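PDB 1H12: endo-1,4-beta-xylanase from Pseudoalteromonas haloplanktis, which hydrolyses internal beta-1,4 linkages of xylan as a cold-adapted member of glycosyl hydrolase family 8. Local coordinates for residues A[51-56]-A[104-109]; A[125-128]-A[134-137]; A[350-355]-A[359-364]; A[315-320]-A[365-370]; A[207-212]-A[223-228]. All coordinates share one frame; numbering follows the deposited sequence.

Interaction 1 (A[51-56]-A[104-109]); sequences YPYTEN and KAYQKN
An edge-to-face aromatic pair, Tyr53 with Tyr106, joins an outermost strand of the five-stranded antiparallel sheet (strand 50-55) to the C-terminal end of helix 93-107, near the periphery of the molecule. Tyr53 directs its CD2-CE2 edge at the face of Tyr106. The ring planes are 81° apart and the centroids are separated by 5.3 Å. Tyr53 CE2 comes within 3.8 Å of Tyr106 CZ, near the hydroxyl end of the helix residue, and Tyr106 OH itself lies in the plane of the Tyr53 ring, at its edge. With CG anti to the backbone N (chi1 177°), Tyr53 leaves the strand toward the helix. The other face of Tyr106 is covered from within its own helix by Ala105 CB, which sits 3.7 Å above the ring centre, so the ring is held between strand and helix. Family 8 enzymes are built on an (alpha/alpha)6 barrel, and here one helix packs against the five-stranded sheet through its last turn; Tyr106 also meets Phe102 edge-to-face and touches Leu126 of strand 123-128. Polar groups gather at the rim of the pair. Tyr53 OH donates to Glu55 OE2 at 2.6 Å, using the anti lone pair of that oxygen, and is also hydrogen-bonded to Val134 N. The second carboxylate oxygen, Glu55 OE1, accepts from a water at 2.7 Å, and the same water is 2.7 Å from Tyr106 OH and in the plane of that ring, bridging glutamate and tyrosine where direct contact stops at 4.0 Å between Glu55 OE2 and Tyr106 OH.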
# COMPACT_ATOMS: atom_id res chain seq x y z
N TYR A 51 14.35 -1.17 -12.32
CA TYR A 51 15.05 -0.99 -13.57
C TYR A 51 15.68 0.38 -13.67
O TYR A 51 15.11 1.39 -13.25
CB TYR A 51 14.06 -1.14 -14.74
CG TYR A 51 13.62 -2.56 -14.97
CD1 TYR A 51 12.62 -3.13 -14.23
CD2 TYR A 51 14.26 -3.34 -15.95
CE1 TYR A 51 12.26 -4.45 -14.44
CE2 TYR A 51 13.88 -4.66 -16.13
CZ TYR A 51 12.88 -5.22 -15.38
OH TYR A 51 12.49 -6.53 -15.54
N PRO A 52 16.88 0.44 -14.25
CA PRO A 52 17.50 1.74 -14.50
C PRO A 52 16.87 2.48 -15.65
O PRO A 52 16.40 1.88 -16.63
CB PRO A 52 18.97 1.34 -14.84
CG PRO A 52 18.85 0.01 -15.46
CD PRO A 52 17.69 -0.70 -14.73
N TYR A 53 16.89 3.79 -15.54
CA TYR A 53 16.48 4.72 -16.60
C TYR A 53 17.71 5.53 -17.02
O TYR A 53 18.38 6.15 -16.18
CB TYR A 53 15.39 5.67 -16.11
CG TYR A 53 14.96 6.69 -17.12
CD1 TYR A 53 14.45 6.30 -18.35
CD2 TYR A 53 15.13 8.02 -16.89
CE1 TYR A 53 14.14 7.23 -19.30
CE2 TYR A 53 14.79 8.98 -17.84
CZ TYR A 53 14.31 8.57 -19.06
OH TYR A 53 13.97 9.49 -20.07
N THR A 54 18.02 5.46 -18.32
CA THR A 54 19.14 6.18 -18.90
C THR A 54 18.66 7.06 -20.04
O THR A 54 17.62 6.78 -20.66
CB THR A 54 20.19 5.22 -19.43
OG1 THR A 54 19.66 4.47 -20.54
CG2 THR A 54 20.64 4.22 -18.35
N GLU A 55 19.39 8.14 -20.31
CA GLU A 55 19.08 9.04 -21.40
C GLU A 55 20.33 9.25 -22.22
O GLU A 55 21.35 9.73 -21.69
CB GLU A 55 18.56 10.41 -20.91
CG GLU A 55 17.18 10.30 -20.27
CD GLU A 55 16.58 11.59 -19.82
OE1 GLU A 55 17.36 12.58 -19.61
OE2 GLU A 55 15.33 11.66 -19.63
N ASN A 56 20.30 8.84 -23.46
CA ASN A 56 21.48 8.93 -24.32
C ASN A 56 22.71 8.30 -23.70
O ASN A 56 23.82 8.81 -23.80
CB ASN A 56 21.73 10.35 -24.82
CG ASN A 56 20.61 10.84 -25.72
OD1 ASN A 56 20.13 10.11 -26.60
ND2 ASN A 56 20.12 11.97 -25.48
N LYS A 104 11.08 12.40 -7.97
CA LYS A 104 11.14 13.82 -7.85
C LYS A 104 11.39 14.52 -9.19
O LYS A 104 10.84 15.58 -9.45
CB LYS A 104 12.17 14.19 -6.76
CG LYS A 104 12.20 15.57 -6.30
CD LYS A 104 13.22 15.72 -5.07
CE LYS A 104 13.25 17.12 -4.63
NZ LYS A 104 14.25 17.23 -3.61
N ALA A 105 12.17 13.89 -10.05
CA ALA A 105 12.50 14.47 -11.34
C ALA A 105 11.37 14.30 -12.36
O ALA A 105 11.12 15.22 -13.14
CB ALA A 105 13.75 13.85 -11.93
N TYR A 106 10.78 13.12 -12.40
CA TYR A 106 9.95 12.73 -13.53
C TYR A 106 8.47 12.52 -13.19
O TYR A 106 7.63 12.72 -14.06
CB TYR A 106 10.53 11.48 -14.18
CG TYR A 106 11.95 11.59 -14.60
CD1 TYR A 106 12.38 12.58 -15.47
CD2 TYR A 106 12.93 10.73 -14.13
CE1 TYR A 106 13.70 12.70 -15.85
CE2 TYR A 106 14.24 10.85 -14.50
CZ TYR A 106 14.63 11.86 -15.35
OH TYR A 106 15.96 11.95 -15.72
N GLN A 107 8.14 12.09 -11.98
CA GLN A 107 6.75 11.95 -11.58
C GLN A 107 6.13 13.23 -11.09
O GLN A 107 4.94 13.49 -11.32
CB GLN A 107 6.58 10.79 -10.58
CG GLN A 107 6.85 9.44 -11.20
CD GLN A 107 6.91 8.29 -10.19
OE1 GLN A 107 7.51 8.43 -9.12
NE2 GLN A 107 6.34 7.15 -10.56
N LYS A 108 6.90 14.05 -10.37
CA LYS A 108 6.35 15.26 -9.78
C LYS A 108 5.84 16.21 -10.85
O LYS A 108 6.62 16.61 -11.75
CB LYS A 108 7.41 15.96 -8.94
CG LYS A 108 6.88 17.13 -8.19
CD LYS A 108 8.01 17.95 -7.52
CE LYS A 108 7.52 19.29 -7.07
NZ LYS A 108 8.63 20.11 -6.54
N ASN A 109 4.63 16.69 -10.73
CA ASN A 109 4.13 17.79 -11.57
C ASN A 109 4.70 19.09 -11.02
O ASN A 109 4.76 19.31 -9.80
CB ASN A 109 2.62 17.86 -11.54
CG ASN A 109 1.92 16.69 -12.18
OD1 ASN A 109 0.92 16.14 -11.58
ND2 ASN A 109 2.29 16.32 -13.35
O HOH W 1 16.66 13.98 -17.41

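Interaction 2 (A[125-128]-A[134-137]); sequences KLKL and VYKV
Leu126 meets the partner strand along its whole length. CB and CG both lie 3.5 Å from the carbonyl Tyr135 O; beyond them the branches part, CD1 reaching Lys136 CG at 3.8 Å and CD2 meeting Val134 CG2 at 3.6 Å. The Val134 methyl stands anti to its own backbone N, which carries it toward the leucine. With an alanine here, the two methyl contacts, CD2 with Val134 CG2 and CD1 with Lys136 CG, would probably be lost and a gap left beside Phe102 and Tyr106 of helix 93-107, which also touch the leucine. The two segments are the arms of a beta hairpin, strands 123-128 and 134-136, at one margin of the antiparallel sheet. Lys127 and Tyr135 form its hydrogen-bonded pair, with Lys127 N to Tyr135 O at 3.0 Å and Tyr135 N to Lys127 O at 2.9 Å. Their side chains share the other face, lying side by side and pointing the same way, with Tyr135 CE1 3.7 Å from Lys127 CB; with CG between the backbone N and the carbonyl carbon (chi1 72°), the tyrosine ring leans across to Lys127 on the neighbouring strand. Lys127 extends past the ring to bond Glu71 O through NZ. Where the chain turns a corner, Val137 N still donates to Lys125 O at 2.8 Å, and Val137 CG2 rests against Lys127 CG.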
# COMPACT_ATOMS: atom_id res chain seq x y z
N LYS A 125 0.83 7.88 -13.84
CA LYS A 125 1.21 7.01 -14.94
C LYS A 125 2.16 7.69 -15.91
O LYS A 125 1.80 8.70 -16.55
CB LYS A 125 -0.00 6.52 -15.71
CG LYS A 125 0.30 5.45 -16.71
CD LYS A 125 -0.89 5.07 -17.62
CE LYS A 125 -1.82 4.24 -16.92
NZ LYS A 125 -2.89 3.83 -18.05
N LEU A 126 3.37 7.16 -15.97
CA LEU A 126 4.41 7.54 -16.91
C LEU A 126 4.64 6.36 -17.85
O LEU A 126 4.34 5.22 -17.53
CB LEU A 126 5.71 7.86 -16.19
CG LEU A 126 5.92 9.30 -15.67
CD1 LEU A 126 4.86 9.87 -14.88
CD2 LEU A 126 7.22 9.30 -14.90
N LYS A 127 5.22 6.64 -19.01
CA LYS A 127 5.70 5.61 -19.91
C LYS A 127 6.99 6.08 -20.53
O LYS A 127 7.29 7.27 -20.50
CB LYS A 127 4.68 5.27 -21.02
CG LYS A 127 3.55 4.34 -20.69
CD LYS A 127 2.66 4.09 -21.87
CE LYS A 127 1.55 3.09 -21.47
NZ LYS A 127 0.68 2.65 -22.62
N LEU A 128 7.72 5.15 -21.14
CA LEU A 128 8.78 5.52 -22.06
C LEU A 128 8.17 5.64 -23.47
O LEU A 128 7.40 4.77 -23.89
CB LEU A 128 9.92 4.51 -22.03
CG LEU A 128 10.53 4.22 -20.70
CD1 LEU A 128 11.78 3.37 -20.82
CD2 LEU A 128 10.87 5.45 -19.91
N VAL A 134 11.19 9.19 -21.00
CA VAL A 134 10.04 9.19 -20.13
C VAL A 134 9.11 10.36 -20.38
O VAL A 134 9.54 11.47 -20.71
CB VAL A 134 10.51 9.16 -18.67
CG1 VAL A 134 11.20 10.42 -18.21
CG2 VAL A 134 9.42 8.73 -17.74
N TYR A 135 7.80 10.12 -20.23
CA TYR A 135 6.81 11.18 -20.33
C TYR A 135 5.62 10.79 -19.50
O TYR A 135 5.40 9.63 -19.14
CB TYR A 135 6.39 11.45 -21.80
CG TYR A 135 5.54 10.37 -22.40
CD1 TYR A 135 6.10 9.17 -22.83
CD2 TYR A 135 4.16 10.49 -22.49
CE1 TYR A 135 5.30 8.14 -23.33
CE2 TYR A 135 3.37 9.52 -23.02
CZ TYR A 135 3.93 8.33 -23.46
OH TYR A 135 3.14 7.29 -23.95
N LYS A 136 4.85 11.80 -19.14
CA LYS A 136 3.63 11.61 -18.33
C LYS A 136 2.45 11.29 -19.23
O LYS A 136 2.09 12.04 -20.15
CB LYS A 136 3.31 12.88 -17.54
CG LYS A 136 4.41 13.27 -16.56
CD LYS A 136 4.11 14.51 -15.77
CE LYS A 136 5.14 14.81 -14.69
NZ LYS A 136 6.45 15.24 -15.31
N VAL A 137 1.84 10.16 -18.97
CA VAL A 137 0.60 9.75 -19.66
C VAL A 137 -0.59 10.41 -19.02
O VAL A 137 -1.51 10.89 -19.70
CB VAL A 137 0.47 8.22 -19.68
CG1 VAL A 137 -0.85 7.81 -20.34
CG2 VAL A 137 1.64 7.54 -20.36

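Interaction 3 (A[350-355]-A[359-364]); sequences VALLAS and GQANEF
Leu352 and Ala361 bring the two backbones nearest, their CA atoms 6.1 Å apart, where a 3-10 turn at 352-354 follows helix 342-351 and the chain doubles back into helix 358-369. The turn is closed by short-range bonds such as Ser355 N to Leu352 O at 3.0 Å. Leucine does most of the packing. With CG anti to the carbonyl carbon (chi1 -61°), Leu352 spreads its two methyls over the next helix: CD1 lies 3.7 Å from Ala361 O, and CD2 lies 3.7 Å from Ala361 CA and 4.1 Å from Ala361 CB. CD1 also reaches Phe364 CB, one turn farther on, at 4.2 Å. The small Ala361 is consistent with this close approach between helices consecutive in the chain, in a family built on an (alpha/alpha)6 barrel. Leu310 of helix 300-318 touches Leu352, Gln360 and Phe364, adding a third helix to the buried cluster. The Phe364 ring turns away from the leucine and has Gln360 O in its plane at the edge. At the connection itself, Ser355 points toward helix 358-369, and its OG is hydrogen-bonded to Asn357 N, while Asn357 OD1 in turn holds Gln360 N in the first turn of that helix.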
# COMPACT_ATOMS: atom_id res chain seq x y z
N VAL A 350 -0.93 -10.43 5.69
CA VAL A 350 -0.70 -9.31 6.58
C VAL A 350 -1.90 -9.04 7.45
O VAL A 350 -1.77 -8.66 8.62
CB VAL A 350 -0.27 -8.05 5.80
CG1 VAL A 350 -0.08 -6.89 6.70
CG2 VAL A 350 0.96 -8.34 4.97
N ALA A 351 -3.09 -9.24 6.89
CA ALA A 351 -4.31 -9.05 7.63
C ALA A 351 -4.38 -9.88 8.90
O ALA A 351 -5.08 -9.52 9.85
CB ALA A 351 -5.52 -9.40 6.77
N LEU A 352 -3.66 -11.00 8.91
CA LEU A 352 -3.62 -11.88 10.09
C LEU A 352 -3.13 -11.23 11.34
O LEU A 352 -3.40 -11.74 12.44
CB LEU A 352 -2.82 -13.14 9.79
CG LEU A 352 -3.37 -14.00 8.66
CD1 LEU A 352 -2.37 -15.11 8.38
CD2 LEU A 352 -4.77 -14.54 9.01
N LEU A 353 -2.42 -10.11 11.25
CA LEU A 353 -2.01 -9.36 12.43
C LEU A 353 -3.19 -8.79 13.21
O LEU A 353 -3.01 -8.35 14.34
CB LEU A 353 -1.01 -8.29 12.02
CG LEU A 353 0.31 -8.80 11.50
CD1 LEU A 353 1.06 -7.75 10.70
CD2 LEU A 353 1.20 -9.29 12.67
N ALA A 354 -4.39 -8.81 12.63
CA ALA A 354 -5.62 -8.45 13.32
C ALA A 354 -6.55 -9.65 13.51
O ALA A 354 -7.63 -9.45 14.08
CB ALA A 354 -6.38 -7.35 12.58
N SER A 355 -6.18 -10.83 13.06
CA SER A 355 -7.05 -12.04 13.14
C SER A 355 -7.00 -12.65 14.54
O SER A 355 -5.98 -12.62 15.22
CB SER A 355 -6.53 -13.11 12.15
OG SER A 355 -7.32 -14.37 12.30
N GLY A 359 -6.98 -21.20 13.09
CA GLY A 359 -7.22 -22.01 11.93
C GLY A 359 -7.14 -21.22 10.61
O GLY A 359 -6.51 -21.68 9.65
N GLN A 360 -7.76 -20.07 10.58
CA GLN A 360 -7.69 -19.13 9.45
C GLN A 360 -6.22 -18.73 9.28
O GLN A 360 -5.72 -18.63 8.16
CB GLN A 360 -8.54 -17.80 9.66
CG GLN A 360 -9.98 -17.55 9.12
CD GLN A 360 -10.61 -16.21 9.64
OE1 GLN A 360 -11.75 -15.88 9.37
NE2 GLN A 360 -9.87 -15.46 10.44
N ALA A 361 -5.55 -18.39 10.36
CA ALA A 361 -4.17 -17.98 10.24
C ALA A 361 -3.33 -19.03 9.63
O ALA A 361 -2.53 -18.76 8.72
CB ALA A 361 -3.61 -17.56 11.57
N ASN A 362 -3.49 -20.28 10.10
CA ASN A 362 -2.70 -21.33 9.52
C ASN A 362 -2.89 -21.42 8.05
O ASN A 362 -1.91 -21.57 7.32
CB ASN A 362 -3.00 -22.69 10.22
N GLU A 363 -4.12 -21.40 7.59
CA GLU A 363 -4.39 -21.57 6.19
C GLU A 363 -3.90 -20.37 5.36
O GLU A 363 -3.18 -20.58 4.38
CB GLU A 363 -5.87 -21.68 5.96
N PHE A 364 -4.29 -19.16 5.71
CA PHE A 364 -3.91 -17.98 4.92
C PHE A 364 -2.40 -17.78 5.00
O PHE A 364 -1.77 -17.44 4.00
CB PHE A 364 -4.66 -16.74 5.31
CG PHE A 364 -6.10 -16.70 4.79
CD1 PHE A 364 -6.34 -16.17 3.54
CD2 PHE A 364 -7.14 -17.22 5.52
CE1 PHE A 364 -7.64 -16.16 3.03
CE2 PHE A 364 -8.45 -17.22 5.01
CZ PHE A 364 -8.65 -16.70 3.74

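Interaction 4 (A[315-320]-A[365-370]); sequences YAKTNN and FNEFWS
The carboxylate of Glu367 is the flat group that makes this contact, and its two oxygens have separate tasks: OE2 meets the ammonium group of Lys317 and OE1 takes a hydrogen bond from a water. Lys317 NZ and Glu367 OE2 are 3.0 Å apart in a salt bridge. The same NZ donates to the water at 2.9 Å, and the water in turn donates a hydrogen bond to Glu367 OE1, so that the ammonium group is linked to both oxygens, directly on one side and through water on the other. The two side chains come from opposite directions. Lys317 is stretched throughout, with CG anti to the backbone N (chi1 176°), and Glu367 is extended beyond CG; together they span the 12.9 Å between Lys317 CA and Glu367 CA. Helices 300-318 and 358-369 are thus joined near their C-terminal ends at the surface of this enzyme, whose family is built on an (alpha/alpha)6 barrel, while on the buried side Phe368 packs against helices 342-351 and 379-392. At each of these helix ends a side-chain hydroxyl bonds back to a carbonyl three or four residues earlier. Thr318 OG1 donates to Tyr315 O at 2.7 Å just before Asn319 leaves helical geometry. Ser370 OG donates to Asn366 O at 3.1 Å, an acceptor that also takes Ser370 N at 3.0 Å. The Glu367 side chain is too far from the bound xylose to touch it.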
# COMPACT_ATOMS: atom_id res chain seq x y z
N TYR A 315 -15.13 -19.10 2.59
CA TYR A 315 -16.42 -19.60 2.09
C TYR A 315 -16.50 -19.53 0.56
O TYR A 315 -16.97 -20.49 -0.08
CB TYR A 315 -17.49 -18.69 2.74
CG TYR A 315 -18.90 -19.07 2.43
CD1 TYR A 315 -19.49 -20.18 3.02
CD2 TYR A 315 -19.67 -18.32 1.54
CE1 TYR A 315 -20.76 -20.52 2.76
CE2 TYR A 315 -21.01 -18.71 1.26
CZ TYR A 315 -21.51 -19.81 1.90
OH TYR A 315 -22.82 -20.21 1.69
N ALA A 316 -16.02 -18.46 -0.02
CA ALA A 316 -16.07 -18.31 -1.46
C ALA A 316 -15.23 -19.37 -2.15
O ALA A 316 -15.62 -19.86 -3.23
CB ALA A 316 -15.59 -16.91 -1.84
N LYS A 317 -14.10 -19.73 -1.57
CA LYS A 317 -13.27 -20.81 -2.10
C LYS A 317 -14.02 -22.15 -2.09
O LYS A 317 -13.92 -22.93 -3.06
CB LYS A 317 -11.99 -20.90 -1.27
CG LYS A 317 -11.08 -22.05 -1.64
CD LYS A 317 -9.77 -21.96 -0.85
CE LYS A 317 -8.92 -23.18 -1.02
NZ LYS A 317 -7.67 -22.98 -0.27
N THR A 318 -14.80 -22.41 -1.03
CA THR A 318 -15.56 -23.66 -1.01
C THR A 318 -16.64 -23.71 -2.07
O THR A 318 -17.09 -24.79 -2.43
CB THR A 318 -16.19 -23.96 0.36
OG1 THR A 318 -17.29 -23.09 0.63
CG2 THR A 318 -15.17 -23.94 1.50
N ASN A 319 -17.09 -22.54 -2.55
CA ASN A 319 -18.08 -22.41 -3.57
C ASN A 319 -17.48 -22.00 -4.92
O ASN A 319 -18.11 -21.34 -5.71
CB ASN A 319 -19.20 -21.48 -3.16
CG ASN A 319 -20.14 -22.17 -2.18
OD1 ASN A 319 -20.77 -23.21 -2.53
ND2 ASN A 319 -20.20 -21.66 -0.96
N ASN A 320 -16.27 -22.46 -5.17
CA ASN A 320 -15.56 -22.18 -6.42
C ASN A 320 -15.13 -23.48 -7.07
O ASN A 320 -14.46 -24.31 -6.44
CB ASN A 320 -14.36 -21.30 -6.18
CG ASN A 320 -13.90 -20.61 -7.47
OD1 ASN A 320 -13.34 -21.27 -8.35
ND2 ASN A 320 -14.23 -19.34 -7.63
N PHE A 365 -1.79 -18.01 6.16
CA PHE A 365 -0.38 -17.78 6.22
C PHE A 365 0.40 -18.78 5.37
O PHE A 365 1.32 -18.43 4.62
CB PHE A 365 0.17 -17.80 7.65
CG PHE A 365 1.59 -17.37 7.68
CD1 PHE A 365 1.90 -16.02 7.67
CD2 PHE A 365 2.64 -18.27 7.60
CE1 PHE A 365 3.21 -15.61 7.60
CE2 PHE A 365 3.96 -17.82 7.54
CZ PHE A 365 4.22 -16.49 7.53
N ASN A 366 0.02 -20.06 5.49
CA ASN A 366 0.73 -21.08 4.71
C ASN A 366 0.53 -20.95 3.23
O ASN A 366 1.44 -21.22 2.44
CB ASN A 366 0.44 -22.48 5.28
CG ASN A 366 1.22 -22.65 6.60
OD1 ASN A 366 2.40 -22.57 6.55
ND2 ASN A 366 0.58 -22.73 7.70
N GLU A 367 -0.64 -20.49 2.79
CA GLU A 367 -0.87 -20.24 1.37
C GLU A 367 0.06 -19.16 0.86
O GLU A 367 0.42 -19.18 -0.33
CB GLU A 367 -2.31 -19.89 1.08
CG GLU A 367 -3.18 -21.11 1.24
CD GLU A 367 -4.61 -20.88 0.92
OE1 GLU A 367 -4.87 -19.84 0.23
OE2 GLU A 367 -5.47 -21.79 1.30
N PHE A 368 0.40 -18.19 1.68
CA PHE A 368 1.38 -17.15 1.30
C PHE A 368 2.82 -17.67 1.37
O PHE A 368 3.59 -17.47 0.46
CB PHE A 368 1.21 -15.94 2.21
CG PHE A 368 2.33 -14.95 2.14
CD1 PHE A 368 2.55 -14.14 1.02
CD2 PHE A 368 3.21 -14.82 3.16
CE1 PHE A 368 3.56 -13.26 0.91
CE2 PHE A 368 4.27 -13.93 3.07
CZ PHE A 368 4.44 -13.15 1.95
N TRP A 369 3.17 -18.32 2.45
CA TRP A 369 4.54 -18.70 2.70
C TRP A 369 5.02 -19.80 1.75
O TRP A 369 6.23 -19.90 1.48
CB TRP A 369 4.71 -19.16 4.15
CG TRP A 369 6.13 -19.20 4.66
CD1 TRP A 369 6.91 -20.28 4.85
CD2 TRP A 369 6.93 -18.07 4.97
NE1 TRP A 369 8.14 -19.89 5.30
CE2 TRP A 369 8.18 -18.54 5.36
CE3 TRP A 369 6.71 -16.68 4.93
CZ2 TRP A 369 9.17 -17.72 5.81
CZ3 TRP A 369 7.68 -15.86 5.36
CH2 TRP A 369 8.95 -16.37 5.76
N SER A 370 4.10 -20.58 1.20
CA SER A 370 4.47 -21.62 0.26
C SER A 370 4.67 -21.12 -1.13
O SER A 370 5.18 -21.84 -1.98
CB SER A 370 3.40 -22.70 0.27
OG SER A 370 2.22 -22.22 -0.34
O HOH W 2 -6.53 -20.60 -1.53

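Interaction 5 (A[207-212]-A[223-228]); sequences AFYDYF and NYWRQV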
# COMPACT_ATOMS: atom_id res chain seq x y z
N ALA A 207 -2.24 4.28 10.90
CA ALA A 207 -0.99 4.37 11.62
C ALA A 207 -0.02 5.29 10.94
O ALA A 207 0.82 5.91 11.62
CB ALA A 207 -0.39 2.99 11.82
N PHE A 208 -0.03 5.36 9.61
CA PHE A 208 0.86 6.32 8.94
C PHE A 208 0.58 7.74 9.42
O PHE A 208 1.49 8.53 9.59
CB PHE A 208 0.72 6.28 7.41
CG PHE A 208 1.39 5.13 6.71
CD1 PHE A 208 1.98 4.08 7.38
CD2 PHE A 208 1.45 5.14 5.31
CE1 PHE A 208 2.57 3.04 6.67
CE2 PHE A 208 2.01 4.11 4.63
CZ PHE A 208 2.58 3.05 5.29
N TYR A 209 -0.70 8.08 9.59
CA TYR A 209 -1.05 9.44 9.98
C TYR A 209 -0.56 9.73 11.40
O TYR A 209 -0.12 10.85 11.70
CB TYR A 209 -2.54 9.68 9.84
CG TYR A 209 -3.11 9.24 8.51
CD1 TYR A 209 -2.57 9.60 7.30
CD2 TYR A 209 -4.23 8.43 8.50
CE1 TYR A 209 -3.13 9.17 6.12
CE2 TYR A 209 -4.79 7.98 7.31
CZ TYR A 209 -4.25 8.34 6.13
OH TYR A 209 -4.84 7.82 4.98
N ASP A 210 -0.65 8.74 12.31
CA ASP A 210 -0.09 8.92 13.63
C ASP A 210 1.41 9.11 13.60
O ASP A 210 1.95 9.92 14.34
CB ASP A 210 -0.43 7.69 14.48
CG ASP A 210 -1.86 7.64 14.94
OD1 ASP A 210 -2.27 8.65 15.55
OD2 ASP A 210 -2.56 6.66 14.72
N TYR A 211 2.11 8.37 12.71
CA TYR A 211 3.54 8.56 12.53
C TYR A 211 3.82 9.98 11.96
O TYR A 211 4.73 10.67 12.44
CB TYR A 211 4.04 7.46 11.57
CG TYR A 211 5.48 7.55 11.19
CD1 TYR A 211 6.49 7.22 12.06
CD2 TYR A 211 5.85 7.95 9.91
CE1 TYR A 211 7.83 7.32 11.69
CE2 TYR A 211 7.17 7.98 9.52
CZ TYR A 211 8.17 7.73 10.42
OH TYR A 211 9.48 7.88 10.01
N PHE A 212 3.04 10.42 10.99
CA PHE A 212 3.23 11.77 10.47
C PHE A 212 3.11 12.79 11.61
O PHE A 212 3.92 13.70 11.74
CB PHE A 212 2.22 12.10 9.41
CG PHE A 212 2.24 11.24 8.14
CD1 PHE A 212 3.32 10.50 7.79
CD2 PHE A 212 1.17 11.26 7.29
CE1 PHE A 212 3.33 9.76 6.62
CE2 PHE A 212 1.15 10.52 6.13
CZ PHE A 212 2.24 9.76 5.78
N ASN A 223 -1.58 18.09 15.46
CA ASN A 223 -3.00 17.88 15.69
C ASN A 223 -3.76 17.50 14.42
O ASN A 223 -4.62 16.61 14.44
CB ASN A 223 -3.60 19.10 16.40
CG ASN A 223 -3.25 19.16 17.85
OD1 ASN A 223 -2.21 19.80 18.27
ND2 ASN A 223 -4.03 18.55 18.61
N TYR A 224 -3.41 18.14 13.33
CA TYR A 224 -4.03 17.83 12.03
C TYR A 224 -3.90 16.34 11.71
O TYR A 224 -4.88 15.66 11.41
CB TYR A 224 -3.40 18.68 10.92
CG TYR A 224 -3.94 18.36 9.54
CD1 TYR A 224 -5.08 18.96 9.10
CD2 TYR A 224 -3.33 17.39 8.74
CE1 TYR A 224 -5.61 18.66 7.83
CE2 TYR A 224 -3.85 17.07 7.51
CZ TYR A 224 -4.99 17.67 7.06
OH TYR A 224 -5.49 17.31 5.83
N TRP A 225 -2.68 15.82 11.79
CA TRP A 225 -2.46 14.43 11.41
C TRP A 225 -3.07 13.45 12.41
O TRP A 225 -3.51 12.38 12.00
CB TRP A 225 -0.99 14.16 11.12
CG TRP A 225 -0.56 14.81 9.85
CD1 TRP A 225 0.30 15.86 9.71
CD2 TRP A 225 -0.97 14.46 8.51
NE1 TRP A 225 0.43 16.19 8.40
CE2 TRP A 225 -0.34 15.33 7.63
CE3 TRP A 225 -1.79 13.48 7.98
CZ2 TRP A 225 -0.54 15.28 6.27
CZ3 TRP A 225 -1.99 13.40 6.62
CH2 TRP A 225 -1.37 14.32 5.78
N ARG A 226 -3.10 13.79 13.70
CA ARG A 226 -3.78 12.94 14.65
C ARG A 226 -5.27 12.86 14.33
O ARG A 226 -5.89 11.81 14.45
CB ARG A 226 -3.62 13.52 16.06
N GLN A 227 -5.87 13.98 13.91
CA GLN A 227 -7.26 14.02 13.55
C GLN A 227 -7.50 13.19 12.27
O GLN A 227 -8.52 12.49 12.16
CB GLN A 227 -7.70 15.44 13.33
CG GLN A 227 -7.77 16.22 14.66
CD GLN A 227 -7.59 17.71 14.49
OE1 GLN A 227 -7.77 18.25 13.40
NE2 GLN A 227 -7.25 18.38 15.59
N VAL A 228 -6.59 13.27 11.30
CA VAL A 228 -6.69 12.43 10.10
C VAL A 228 -6.69 10.97 10.52
O VAL A 228 -7.45 10.15 10.00
CB VAL A 228 -5.55 12.75 9.11
CG1 VAL A 228 -5.55 11.80 7.95
CG2 VAL A 228 -5.69 14.18 8.56
O HOH W 3 -5.20 9.98 16.49
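An antiparallel pair of helices, 206-215 and 219-243, packs here with local axes 7.7 Å apart and N-to-C directions at 169°. Between them, Val228 puts CG1 over the centre of the Tyr209 ring, 3.6 Å from its centroid, a CH-pi contact. That methyl is the branch anti to the backbone N of Val228 (chi1 174°). Close by, Phe212 turns its edge to the face of Trp225: the planes are 82° apart, and Phe212 CD2 comes to 3.8 Å from Trp225 CE3. Phe212 CB lies over the five-membered ring of the same indole, whose opposite face is covered by Tyr224 from its own helix. Such neighbouring antiparallel helices are the building principle of the (alpha/alpha)6 barrel; Leu176 of helix 168-182 touches both Phe212 and Trp225. Tyr209 crosses Trp225 at about a right angle, its CD1 3.9 Å from Trp225 CZ3, and its buried hydroxyl is hydrogen-bonded to Glu147. A leucine in place of Tyr209 would probably leave Glu147 without this partner and Val228 CG1 without an aromatic face to rest on. At the margin a water donates to Arg226 O at 2.8 Å and, weakly, to Asp210 OD1; the second carboxylate oxygen, OD2, forms a salt bridge with Arg233.

Interactions 1 and 2 form one continuous patch, their centres 9 Å apart: Tyr53 OH to Val134 N, at 3.0 Å, links strands 50-55 and 134-136, while Tyr106 O to Lys136 NZ, at 3.0 Å, links helix 93-107 to strand 134-136. A second patch lies on the opposite side of the chain's centre from interaction 1, where interactions 3 and 4 share helix 358-369, with centres 11 Å apart and Leu352 CD1 3.7 Å from Phe365 N. Interaction 3 is nested within the loop closed by interaction 4, whose Glu367 side chain is about 12 Å from the bound xylose. Interaction 5 stands apart, its nearest atoms about 10 Å from interaction 3.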